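Local coordinates for DUF3829 family protein (Bacteroides vulgatus, PDB 4YJW) that is of unknown function but is an all-alpha protein, probably made with a signal sequence as a lipoprotein and belonging to a family of uncharacterised domains, at residues A40-L45 with S97-N102. Sequence-based numbering, arbitrary orientation.
Sequences AVLGYL and SAFYEN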
loop_
_atom_site.group_PDB
_atom_site.type_symbol
_atom_site.label_atom_id
_atom_site.label_comp_id
_atom_site.label_asym_id
_atom_site.label_seq_id
_atom_site.Cartn_x
_atom_site.Cartn_y
_atom_site.Cartn_z
ATOM N N ALA A 40 5.133 13.578 2.778
ATOM C CA ALA A 40 4.955 14.873 2.084
ATOM C C ALA A 40 3.459 15.211 1.921
ATOM O O ALA A 40 3.063 16.358 2.124
ATOM C CB ALA A 40 5.654 14.861 0.723
ATOM N N VAL A 41 2.627 14.198 1.609
ATOM C CA VAL A 41 1.170 14.394 1.482
ATOM C C VAL A 41 0.594 14.799 2.856
ATOM O O VAL A 41 -0.223 15.710 2.932
ATOM C CB VAL A 41 0.474 13.141 0.897
ATOM C CG1 VAL A 41 -1.055 13.229 1.081
ATOM C CG2 VAL A 41 0.838 12.996 -0.592
ATOM N N LEU A 42 1.055 14.179 3.937
ATOM C CA LEU A 42 0.567 14.593 5.268
ATOM C C LEU A 42 0.923 16.060 5.551
ATOM O O LEU A 42 0.089 16.796 6.037
ATOM C CB LEU A 42 1.129 13.680 6.358
ATOM C CG LEU A 42 0.637 12.222 6.331
ATOM C CD1 LEU A 42 1.371 11.402 7.364
ATOM C CD2 LEU A 42 -0.863 12.130 6.619
ATOM N N GLY A 43 2.123 16.488 5.168
ATOM C CA GLY A 43 2.515 17.888 5.339
ATOM C C GLY A 43 1.626 18.829 4.531
ATOM O O GLY A 43 1.246 19.899 5.026
ATOM N N TYR A 44 1.183 18.396 3.328
ATOM C CA TYR A 44 0.313 19.202 2.462
ATOM C C TYR A 44 -1.088 19.340 3.065
ATOM O O TYR A 44 -1.808 20.261 2.699
ATOM C CB TYR A 44 0.217 18.624 1.035
ATOM C CG TYR A 44 1.541 18.565 0.308
ATOM C CD1 TYR A 44 2.512 19.550 0.500
ATOM C CD2 TYR A 44 1.808 17.558 -0.611
ATOM C CE1 TYR A 44 3.747 19.491 -0.152
ATOM C CE2 TYR A 44 3.035 17.496 -1.282
ATOM C CZ TYR A 44 3.998 18.468 -1.052
ATOM O OH TYR A 44 5.229 18.422 -1.695
ATOM N N LEU A 45 -1.444 18.457 4.021
ATOM C CA LEU A 45 -2.743 18.515 4.703
ATOM C C LEU A 45 -2.718 19.476 5.904
ATOM O O LEU A 45 -3.775 19.734 6.521
ATOM C CB LEU A 45 -3.140 17.103 5.170
ATOM C CG LEU A 45 -3.410 16.076 4.086
ATOM C CD1 LEU A 45 -3.362 14.677 4.693
ATOM C CD2 LEU A 45 -4.789 16.278 3.457
ATOM N N SER A 97 -5.446 3.547 -2.519
ATOM C CA SER A 97 -6.437 4.283 -3.306
ATOM C C SER A 97 -7.064 5.399 -2.463
ATOM O O SER A 97 -7.060 6.559 -2.879
ATOM C CB SER A 97 -7.517 3.327 -3.805
ATOM O OG SER A 97 -8.441 4.034 -4.615
ATOM N N ALA A 98 -7.478 5.062 -1.246
ATOM C CA ALA A 98 -8.112 6.020 -0.339
ATOM C C ALA A 98 -7.156 7.155 0.006
ATOM O O ALA A 98 -7.591 8.309 0.026
ATOM C CB ALA A 98 -8.566 5.318 0.932
ATOM N N PHE A 99 -5.881 6.835 0.326
ATOM C CA PHE A 99 -4.899 7.840 0.728
ATOM C C PHE A 99 -4.713 8.907 -0.353
ATOM O O PHE A 99 -4.789 10.110 -0.056
ATOM C CB PHE A 99 -3.548 7.184 1.084
ATOM C CG PHE A 99 -2.569 8.177 1.673
ATOM C CD1 PHE A 99 -2.661 8.562 3.010
ATOM C CD2 PHE A 99 -1.570 8.753 0.878
ATOM C CE1 PHE A 99 -1.733 9.473 3.557
ATOM C CE2 PHE A 99 -0.673 9.689 1.412
ATOM C CZ PHE A 99 -0.744 10.021 2.758
ATOM N N TYR A 100 -4.501 8.486 -1.601
ATOM C CA TYR A 100 -4.269 9.452 -2.686
ATOM C C TYR A 100 -5.550 10.091 -3.171
ATOM O O TYR A 100 -5.540 11.283 -3.465
ATOM C CB TYR A 100 -3.502 8.784 -3.836
ATOM C CG TYR A 100 -2.055 8.551 -3.474
ATOM C CD1 TYR A 100 -1.658 7.375 -2.844
ATOM C CD2 TYR A 100 -1.084 9.518 -3.731
ATOM C CE1 TYR A 100 -0.339 7.152 -2.493
ATOM C CE2 TYR A 100 0.255 9.300 -3.396
ATOM C CZ TYR A 100 0.623 8.105 -2.791
ATOM O OH TYR A 100 1.924 7.849 -2.467
ATOM N N GLU A 101 -6.679 9.355 -3.193
ATOM C CA GLU A 101 -7.955 9.969 -3.596
ATOM C C GLU A 101 -8.417 11.013 -2.557
ATOM O O GLU A 101 -8.961 12.050 -2.949
ATOM C CB GLU A 101 -9.055 8.915 -3.813
ATOM C CG GLU A 101 -8.888 8.165 -5.142
ATOM C CD GLU A 101 -8.970 8.991 -6.421
ATOM O OE1 GLU A 101 -9.773 9.947 -6.469
ATOM O OE2 GLU A 101 -8.256 8.658 -7.392
ATOM N N ASN A 102 -8.246 10.719 -1.239
ATOM C CA ASN A 102 -8.623 11.671 -0.177
ATOM C C ASN A 102 -7.840 12.969 -0.334
ATOM O O ASN A 102 -8.418 14.039 -0.159
ATOM C CB ASN A 102 -8.379 11.087 1.223
ATOM C CG ASN A 102 -9.397 10.079 1.668
ATOM O OD1 ASN A 102 -10.490 9.969 1.103
ATOM N ND2 ASN A 102 -9.047 9.289 2.691
#
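Phe99 of helix 79-111 reaches across to Val41 and Leu42 of helix 35-44, and its ring makes both of the close apolar contacts. A long flat side chain suits this place because the backbones stay well separated: the nearest CA atoms, of Val41 and Tyr100, are 8.4 Å apart. With CG anti to the backbone N (chi1 -173°), the ring of Phe99 is swung out toward the other helix, and its far end does the touching. Val41 meets it from the opposite direction, CG1 lying 3.6 Å from Phe99 CE2 and equally close to CZ. This methyl is anti to the valine's backbone N (chi1 167°) and approaches obliquely to the ring plane; the beta-branch puts Val41 CG2 4.2 Å from Phe99 CE2, and a compact valine suits a place this close. Leu42 comes in at about a right angle to Phe99, and its CD2 lies near the ring plane at the edge, 4.1 Å from CE1; the longer leucine carries a methyl out to the ring although its CB does not point at the other helix. The fold is an elongated all-helical bundle in which short helix 35-44 packs beside the long helices 79-111 and 121-159; Leu42 also touches Ser134 of the latter, and Phe99 touches Glu130. Were Phe99 an alanine, Val41 CG1 and Leu42 CD2 would probably lose the aromatic partner they share, and a gap is likely to open between the helices. Next in sequence, Tyr100 receives Phe99 CD2 over one face of its ring, 3.9 Å above the plane and offset toward the rim. Its phenol suits a buried place with a polar end: OH hydrogen-bonds Glu37 of helix 35-44. Asn102 instead turns its amide to helix 121-159, where ND2 is hydrogen-bonded to Glu130 OE1.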